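Local coordinates for mandelate racemase/muconate lactonizing enzyme family protein (Roseovarius sp. TM1035, PDB 3T9P) that is of unknown specific function but, as a mandelate racemase/muconate lactonizing enzyme family member of the enolase superfamily, is probably an isomerase or lactonizing enzyme, at residues A[168-173]-A[187-192]; A[202-207]-A[228-233]. All blocks are in the same frame, centred on the assembly; numbering follows the deposited sequence.

Interaction 1: A[168-173]-A[187-192]; sequences WRVGAE and AVVPTV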
ATOM      1  N   TRP A 168     -11.211   8.089  24.198  1.00 14.55           N
ATOM      2  CA  TRP A 168     -11.200   6.665  24.529  1.00 17.43           C
ATOM      3  C   TRP A 168     -11.873   5.819  23.436  1.00 17.13           C
ATOM      4  O   TRP A 168     -12.201   6.320  22.330  1.00 16.45           O
ATOM      5  CB  TRP A 168     -11.877   6.497  25.942  1.00 16.04           C
ATOM      6  CG  TRP A 168     -13.290   6.851  26.146  1.00 16.38           C
ATOM      7  CD1 TRP A 168     -14.342   5.957  26.269  1.00 17.33           C
ATOM      8  CD2 TRP A 168     -13.882   8.182  26.255  1.00 16.53           C
ATOM      9  NE1 TRP A 168     -15.505   6.647  26.558  1.00 19.96           N
ATOM     10  CE2 TRP A 168     -15.237   8.003  26.554  1.00 18.67           C
ATOM     11  CE3 TRP A 168     -13.349   9.500  26.281  1.00 18.25           C
ATOM     12  CZ2 TRP A 168     -16.115   9.088  26.716  1.00 16.84           C
ATOM     13  CZ3 TRP A 168     -14.188  10.571  26.488  1.00 18.79           C
ATOM     14  CH2 TRP A 168     -15.586  10.348  26.788  1.00 15.12           C
ATOM     15  N   ARG A 169     -11.994   4.507  23.715  1.00 15.45           N
ATOM     16  CA  ARG A 169     -12.372   3.546  22.671  1.00 15.92           C
ATOM     17  C   ARG A 169     -13.727   2.981  22.864  1.00 15.87           C
ATOM     18  O   ARG A 169     -14.138   2.706  24.010  1.00 17.64           O
ATOM     19  CB  ARG A 169     -11.419   2.347  22.589  1.00 13.62           C
ATOM     20  CG  ARG A 169      -9.920   2.739  22.467  1.00 17.59           C
ATOM     21  CD  ARG A 169      -9.562   3.339  21.131  1.00 17.88           C
ATOM     22  NE  ARG A 169      -8.444   4.268  21.246  1.00 19.10           N
ATOM     23  CZ  ARG A 169      -7.843   4.870  20.234  1.00 19.94           C
ATOM     24  NH1 ARG A 169      -6.898   5.787  20.491  1.00 14.60           N
ATOM     25  NH2 ARG A 169      -8.186   4.573  18.961  1.00 17.68           N
ATOM     26  N   VAL A 170     -14.407   2.794  21.739  1.00 15.43           N
ATOM     27  CA  VAL A 170     -15.648   2.041  21.701  1.00 16.56           C
ATOM     28  C   VAL A 170     -15.511   0.886  20.680  1.00 16.38           C
ATOM     29  O   VAL A 170     -14.558   0.862  19.895  1.00 16.08           O
ATOM     30  CB  VAL A 170     -16.893   2.939  21.368  1.00 15.11           C
ATOM     31  CG1 VAL A 170     -17.050   4.006  22.416  1.00 16.60           C
ATOM     32  CG2 VAL A 170     -16.681   3.638  19.950  1.00 11.52           C
ATOM     33  N   GLY A 171     -16.458  -0.043  20.771  1.00 16.86           N
ATOM     34  CA  GLY A 171     -16.549  -1.183  19.881  1.00 19.08           C
ATOM     35  C   GLY A 171     -15.258  -1.988  20.131  1.00 20.10           C
ATOM     36  O   GLY A 171     -14.636  -1.876  21.181  1.00 18.99           O
ATOM     37  N   ALA A 172     -14.973  -2.853  19.163  1.00 21.47           N
ATOM     38  CA  ALA A 172     -13.731  -3.700  19.037  1.00 22.25           C
ATOM     39  C   ALA A 172     -13.079  -3.350  17.699  1.00 20.28           C
ATOM     40  O   ALA A 172     -13.770  -3.103  16.683  1.00 20.37           O
ATOM     41  CB  ALA A 172     -14.095  -5.216  19.179  1.00 21.20           C
ATOM     42  N   GLU A 173     -11.752  -3.268  17.681  1.00 20.83           N
ATOM     43  CA  GLU A 173     -11.037  -2.915  16.415  1.00 20.98           C
ATOM     44  C   GLU A 173     -11.452  -3.832  15.272  1.00 21.41           C
ATOM     45  O   GLU A 173     -11.297  -5.062  15.366  1.00 20.36           O
ATOM     46  CB  GLU A 173      -9.536  -2.932  16.575  1.00 22.17           C
ATOM     47  CG  GLU A 173      -8.807  -2.629  15.261  1.00 27.25           C
ATOM     48  CD  GLU A 173      -7.275  -2.789  15.462  1.00 40.52           C
ATOM     49  OE1 GLU A 173      -6.808  -3.934  15.679  1.00 38.90           O
ATOM     50  OE2 GLU A 173      -6.543  -1.780  15.385  1.00 44.71           O
ATOM     51  N   ALA A 187     -21.595   1.075  28.673  1.00 22.46           N
ATOM     52  CA  ALA A 187     -21.060   1.562  29.911  1.00 21.50           C
ATOM     53  C   ALA A 187     -19.968   2.618  29.821  1.00 21.76           C
ATOM     54  O   ALA A 187     -19.981   3.597  30.687  1.00 19.69           O
ATOM     55  CB  ALA A 187     -20.578   0.415  30.777  1.00 23.27           C
ATOM     56  N   VAL A 188     -19.047   2.438  28.846  1.00 19.94           N
ATOM     57  CA  VAL A 188     -17.795   3.228  28.841  1.00 20.03           C
ATOM     58  C   VAL A 188     -18.180   4.695  28.460  1.00 19.71           C
ATOM     59  O   VAL A 188     -17.532   5.639  28.892  1.00 20.12           O
ATOM     60  CB  VAL A 188     -16.693   2.619  27.873  1.00 20.33           C
ATOM     61  CG1 VAL A 188     -16.988   2.997  26.412  1.00 18.61           C
ATOM     62  CG2 VAL A 188     -15.374   3.088  28.221  1.00 18.54           C
ATOM     63  N   VAL A 189     -19.249   4.860  27.698  1.00 17.86           N
ATOM     64  CA  VAL A 189     -19.545   6.158  27.089  1.00 18.77           C
ATOM     65  C   VAL A 189     -20.047   7.089  28.245  1.00 19.80           C
ATOM     66  O   VAL A 189     -19.366   8.112  28.571  1.00 18.72           O
ATOM     67  CB  VAL A 189     -20.552   6.028  25.926  1.00 17.28           C
ATOM     68  CG1 VAL A 189     -21.156   7.418  25.515  1.00 18.43           C
ATOM     69  CG2 VAL A 189     -19.947   5.331  24.682  1.00 16.29           C
ATOM     70  N   PRO A 190     -21.156   6.664  28.939  1.00 19.24           N
ATOM     71  CA  PRO A 190     -21.630   7.545  30.079  1.00 21.13           C
ATOM     72  C   PRO A 190     -20.706   7.527  31.277  1.00 21.49           C
ATOM     73  O   PRO A 190     -20.458   8.575  31.902  1.00 22.44           O
ATOM     74  CB  PRO A 190     -23.082   7.011  30.396  1.00 20.95           C
ATOM     75  CG  PRO A 190     -23.100   5.539  29.974  1.00 20.59           C
ATOM     76  CD  PRO A 190     -22.168   5.650  28.584  1.00 17.16           C
ATOM     77  N   THR A 191     -20.075   6.396  31.563  1.00 18.92           N
ATOM     78  CA  THR A 191     -19.192   6.416  32.729  1.00 19.54           C
ATOM     79  C   THR A 191     -18.022   7.376  32.665  1.00 19.30           C
ATOM     80  O   THR A 191     -17.681   8.010  33.672  1.00 18.77           O
ATOM     81  CB  THR A 191     -18.663   4.910  33.041  1.00 20.12           C
ATOM     82  OG1 THR A 191     -19.802   4.090  33.210  1.00 17.52           O
ATOM     83  CG2 THR A 191     -17.749   4.833  34.210  1.00 20.73           C
ATOM     84  N   VAL A 192     -17.287   7.370  31.555  1.00 18.32           N
ATOM     85  CA  VAL A 192     -16.107   8.231  31.432  1.00 18.23           C
ATOM     86  C   VAL A 192     -16.582   9.718  31.319  1.00 19.39           C
ATOM     87  O   VAL A 192     -16.037  10.630  31.974  1.00 18.69           O
ATOM     88  CB  VAL A 192     -15.235   7.782  30.208  1.00 17.61           C
ATOM     89  CG1 VAL A 192     -14.074   8.756  29.973  1.00 19.53           C
ATOM     90  CG2 VAL A 192     -14.661   6.417  30.500  1.00 16.45           C
TER

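Interaction 2: A[202-207]-A[228-233]; sequences KLVDGN and GHFEEP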
ATOM      1  N   LYS A 202     -14.761  15.743  24.517  1.00 15.71           N
ATOM      2  CA  LYS A 202     -14.700  14.263  24.547  1.00 17.97           C
ATOM      3  C   LYS A 202     -14.681  13.715  23.152  1.00 17.10           C
ATOM      4  O   LYS A 202     -15.400  14.199  22.286  1.00 13.95           O
ATOM      5  CB  LYS A 202     -15.914  13.769  25.350  1.00 18.38           C
ATOM      6  CG  LYS A 202     -15.738  14.276  26.871  1.00 18.93           C
ATOM      7  CD  LYS A 202     -17.101  14.012  27.542  1.00 26.92           C
ATOM      8  CE  LYS A 202     -17.534  15.075  28.498  1.00 37.96           C
ATOM      9  NZ  LYS A 202     -18.787  15.631  27.819  1.00 38.32           N
ATOM     10  N   LEU A 203     -13.867  12.670  22.959  1.00 15.21           N
ATOM     11  CA  LEU A 203     -13.673  12.111  21.645  1.00 14.27           C
ATOM     12  C   LEU A 203     -13.747  10.614  21.889  1.00 12.73           C
ATOM     13  O   LEU A 203     -13.340  10.109  22.952  1.00 13.99           O
ATOM     14  CB  LEU A 203     -12.238  12.426  21.147  1.00 12.11           C
ATOM     15  CG  LEU A 203     -11.830  13.874  20.904  1.00 17.08           C
ATOM     16  CD1 LEU A 203     -11.444  14.622  22.199  1.00 16.50           C
ATOM     17  CD2 LEU A 203     -10.638  13.989  19.915  1.00 14.36           C
ATOM     18  N   VAL A 204     -14.226   9.871  20.929  1.00 13.41           N
ATOM     19  CA  VAL A 204     -14.064   8.406  20.919  1.00 15.75           C
ATOM     20  C   VAL A 204     -13.679   7.872  19.540  1.00 16.68           C
ATOM     21  O   VAL A 204     -13.878   8.548  18.584  1.00 16.35           O
ATOM     22  CB  VAL A 204     -15.223   7.609  21.499  1.00 16.25           C
ATOM     23  CG1 VAL A 204     -15.560   8.042  22.878  1.00 13.27           C
ATOM     24  CG2 VAL A 204     -16.334   7.623  20.598  1.00 17.56           C
ATOM     25  N   ASP A 205     -13.075   6.683  19.512  1.00 12.69           N
ATOM     26  CA  ASP A 205     -12.676   6.050  18.297  1.00 14.67           C
ATOM     27  C   ASP A 205     -13.259   4.662  18.255  1.00 15.51           C
ATOM     28  O   ASP A 205     -13.136   3.897  19.184  1.00 13.65           O
ATOM     29  CB  ASP A 205     -11.138   6.063  18.181  1.00 20.00           C
ATOM     30  CG  ASP A 205     -10.605   5.654  16.833  1.00 20.00           C
ATOM     31  OD1 ASP A 205     -11.268   5.073  15.996  1.00 20.00           O
ATOM     32  OD2 ASP A 205      -9.451   5.948  16.656  1.00 20.00           O
ATOM     33  N   GLY A 206     -13.904   4.386  17.157  1.00 13.40           N
ATOM     34  CA  GLY A 206     -14.459   3.100  16.907  1.00 16.36           C
ATOM     35  C   GLY A 206     -13.531   2.154  16.154  1.00 15.70           C
ATOM     36  O   GLY A 206     -13.869   1.061  15.927  1.00 16.53           O
ATOM     37  N   ASN A 207     -12.380   2.631  15.744  1.00 15.61           N
ATOM     38  CA  ASN A 207     -11.441   1.808  14.930  1.00 16.22           C
ATOM     39  C   ASN A 207     -12.083   0.762  14.010  1.00 15.62           C
ATOM     40  O   ASN A 207     -11.738  -0.424  14.102  1.00 14.06           O
ATOM     41  CB  ASN A 207     -10.369   1.160  15.856  1.00 16.04           C
ATOM     42  CG  ASN A 207      -9.533   2.211  16.524  1.00 17.85           C
ATOM     43  OD1 ASN A 207      -9.798   2.591  17.667  1.00 17.40           O
ATOM     44  ND2 ASN A 207      -8.530   2.718  15.818  1.00 17.98           N
ATOM     45  N   GLY A 228     -18.211  14.979  21.060  1.00 18.06           N
ATOM     46  CA  GLY A 228     -18.300  15.798  19.839  1.00 18.52           C
ATOM     47  C   GLY A 228     -17.485  15.313  18.654  1.00 18.68           C
ATOM     48  O   GLY A 228     -17.527  15.937  17.610  1.00 17.27           O
ATOM     49  N   HIS A 229     -16.768  14.162  18.845  1.00 17.17           N
ATOM     50  CA  HIS A 229     -15.819  13.604  17.843  1.00 15.37           C
ATOM     51  C   HIS A 229     -15.960  12.068  17.819  1.00 14.00           C
ATOM     52  O   HIS A 229     -15.779  11.418  18.845  1.00 15.30           O
ATOM     53  CB  HIS A 229     -14.375  14.073  18.272  1.00 14.49           C
ATOM     54  CG  HIS A 229     -13.260  13.654  17.411  1.00 14.90           C
ATOM     55  ND1 HIS A 229     -12.835  12.329  17.319  1.00 21.54           N
ATOM     56  CD2 HIS A 229     -12.354  14.390  16.708  1.00 16.66           C
ATOM     57  CE1 HIS A 229     -11.737  12.277  16.571  1.00 16.84           C
ATOM     58  NE2 HIS A 229     -11.429  13.511  16.191  1.00 21.35           N
ATOM     59  N   PHE A 230     -16.357  11.516  16.671  1.00 12.30           N
ATOM     60  CA  PHE A 230     -16.529  10.059  16.562  1.00 14.80           C
ATOM     61  C   PHE A 230     -15.574   9.614  15.442  1.00 10.59           C
ATOM     62  O   PHE A 230     -15.793   9.835  14.289  1.00 12.19           O
ATOM     63  CB  PHE A 230     -17.981   9.702  16.219  1.00 14.29           C
ATOM     64  CG  PHE A 230     -18.313   8.239  16.276  1.00 15.87           C
ATOM     65  CD1 PHE A 230     -17.377   7.280  16.700  1.00 12.49           C
ATOM     66  CD2 PHE A 230     -19.623   7.821  15.872  1.00 11.78           C
ATOM     67  CE1 PHE A 230     -17.756   5.880  16.767  1.00 15.23           C
ATOM     68  CE2 PHE A 230     -20.029   6.493  15.948  1.00 16.45           C
ATOM     69  CZ  PHE A 230     -19.133   5.462  16.416  1.00 14.34           C
ATOM     70  N   GLU A 231     -14.449   9.084  15.832  1.00 13.25           N
ATOM     71  CA  GLU A 231     -13.419   8.650  14.855  1.00 14.38           C
ATOM     72  C   GLU A 231     -13.613   7.225  14.333  1.00 15.67           C
ATOM     73  O   GLU A 231     -14.038   6.333  15.065  1.00 17.06           O
ATOM     74  CB  GLU A 231     -12.105   8.795  15.551  1.00 15.28           C
ATOM     75  CG  GLU A 231     -10.873   8.435  14.707  1.00 19.08           C
ATOM     76  CD  GLU A 231      -9.605   9.051  15.384  1.00 22.43           C
ATOM     77  OE1 GLU A 231      -9.744  10.045  16.222  1.00 21.43           O
ATOM     78  OE2 GLU A 231      -8.486   8.632  14.982  1.00 22.01           O
ATOM     79  N   GLU A 232     -13.353   7.075  13.037  1.00 15.25           N
ATOM     80  CA  GLU A 232     -13.385   5.856  12.239  1.00 16.19           C
ATOM     81  C   GLU A 232     -14.489   4.922  12.736  1.00 15.89           C
ATOM     82  O   GLU A 232     -14.250   3.772  13.182  1.00 14.27           O
ATOM     83  CB  GLU A 232     -12.001   5.178  12.206  1.00 13.35           C
ATOM     84  CG  GLU A 232     -11.823   3.999  11.325  1.00 12.46           C
ATOM     85  CD  GLU A 232     -10.399   3.542  11.477  1.00 18.25           C
ATOM     86  OE1 GLU A 232      -9.517   4.469  11.459  1.00 16.20           O
ATOM     87  OE2 GLU A 232     -10.204   2.311  11.666  1.00 18.72           O
ATOM     88  N   PRO A 233     -15.742   5.398  12.618  1.00 16.53           N
ATOM     89  CA  PRO A 233     -16.866   4.584  13.114  1.00 16.06           C
ATOM     90  C   PRO A 233     -17.108   3.277  12.260  1.00 15.99           C
ATOM     91  O   PRO A 233     -17.495   2.286  12.853  1.00 16.93           O
ATOM     92  CB  PRO A 233     -18.091   5.548  12.976  1.00 15.44           C
ATOM     93  CG  PRO A 233     -17.722   6.434  11.768  1.00 14.76           C
ATOM     94  CD  PRO A 233     -16.180   6.709  12.086  1.00 15.77           C
TER
HETATM   95  O   HOH W   1     -17.032  16.914  23.497  1.00 17.31           O
HETATM   96  O   HOH W   2      -8.852   5.612  13.953  1.00 24.44           O
HETATM   97  O   HOH W   3      -8.041   1.945  13.126  1.00 14.97           O

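Interaction 1: A[168-173]-A[187-192]
Trp168 packs against Val188 and Val192, joining strand 165-169 to helix 184-196. This is the beta-alpha part of a beta-alpha-beta crossover in the enolase-type barrel, where each helix lies on the outer side of the sheet. From CB of Trp168, CG sits between the backbone N and the carbonyl carbon (chi1 63°), and this swings the indole out to the helix. CD1 meets Val188 CG2 at 3.6 Å. NE1 makes a weak, bent hydrogen bond to Val188 O at 3.3 Å (131°), and Val192 N already donates to this oxygen within the helix. Val188 CG1 lies at the ring edge, in its plane. CE2 touches Val192 CB at 3.7 Å. Farther out, Val192 CG1 lies over the face of the Trp168 six-membered ring in a CH-pi contact, 3.6 Å from its centroid and only 4° off the normal. CZ3 and CH2 lie under this methyl too. CZ2 reaches the helix backbone, with Val189 O at the ring edge. With an alanine in place of Trp168 the indole is gone, and a gap would probably open before Val188 and Val192, with Val188 O left without its weak second donor. Phe154 of helix 147-161 also touches Trp168 and Val192. Past the strand end, Val170 continues the apolar seam. Its CG1 lies beside two helix methyls, 3.9 Å from Val189 CG2 and 4.1 Å from Val188 CG1.

Interaction 2: A[202-207]-A[228-233]
With CG anti to the backbone N in both (chi1 -169° and -178°), the carboxylates of Asp205 and Glu231, which are paired on one face of the sheet, come together there. Asp205 OD2 and Glu231 OE2 are 3.3 Å apart, two acceptors with no bond between them. The residues sit side by side at the ends of parallel strands 201-205 and 229-231, neighbours in the enolase-type barrel linked through helix 212-224. Backbone bonds fix the register. Val204 N donates to His229 O (3.0 Å), Glu231 N to Val204 O (2.9 Å) and Gly206 N to Glu231 O (2.9 Å). Leu203 lies on the carboxylate face too. Its CD2 methyl sits over the His229 ring, 3.6 Å from the centroid, in a CH-pi contact. Val204 and Phe230 point to the other face, where Val204 CG2 meets Phe230 CD1 at 4.0 Å and Leu222 of helix 212-224 packs on both. At Gly206 a CB would press on Phe230 CE1 and Pro233 CA. Where the strand ends, Asp205 OD1 accepts from Asn207 N at 2.7 Å, from above the carboxylate plane, in an Asx turn. Water 3 bridges Asn207 ND2 and Glu232 OE2, which also bonds to Ser208. The crowding of acids is likely to be eased by basic partners: Arg169 forms a salt bridge with Asp205 OD2, and Lys167 one with Glu231 OE1. Acids at the C-terminal ends of successive barrel strands bind the catalytic magnesium ion in enolase superfamily relatives. The closely set Asp205 and Glu231 are consistent with such a site here.

Overall arrangement
Both interactions are buried, and they follow one another along the chain. Interaction 1 uses strand 165-169 and interaction 2 its neighbour in the sheet, strand 201-205. Interaction 1 pins a helix to the outside of the barrel, and its chemistry is mainly apolar. Interaction 2 pairs two strands through their backbones and ends in acids, waters and an Asx turn at the strand C-termini. They meet directly: Arg169 NH2 lies 2.9 Å from Asn207 OD1, a probable hydrogen bond. Trp168 also packs its CH2 on Lys202 CB. Thus consecutive residues of strand 165-169 serve the two sides, Trp168 the helix layer and Arg169 the polar mouth.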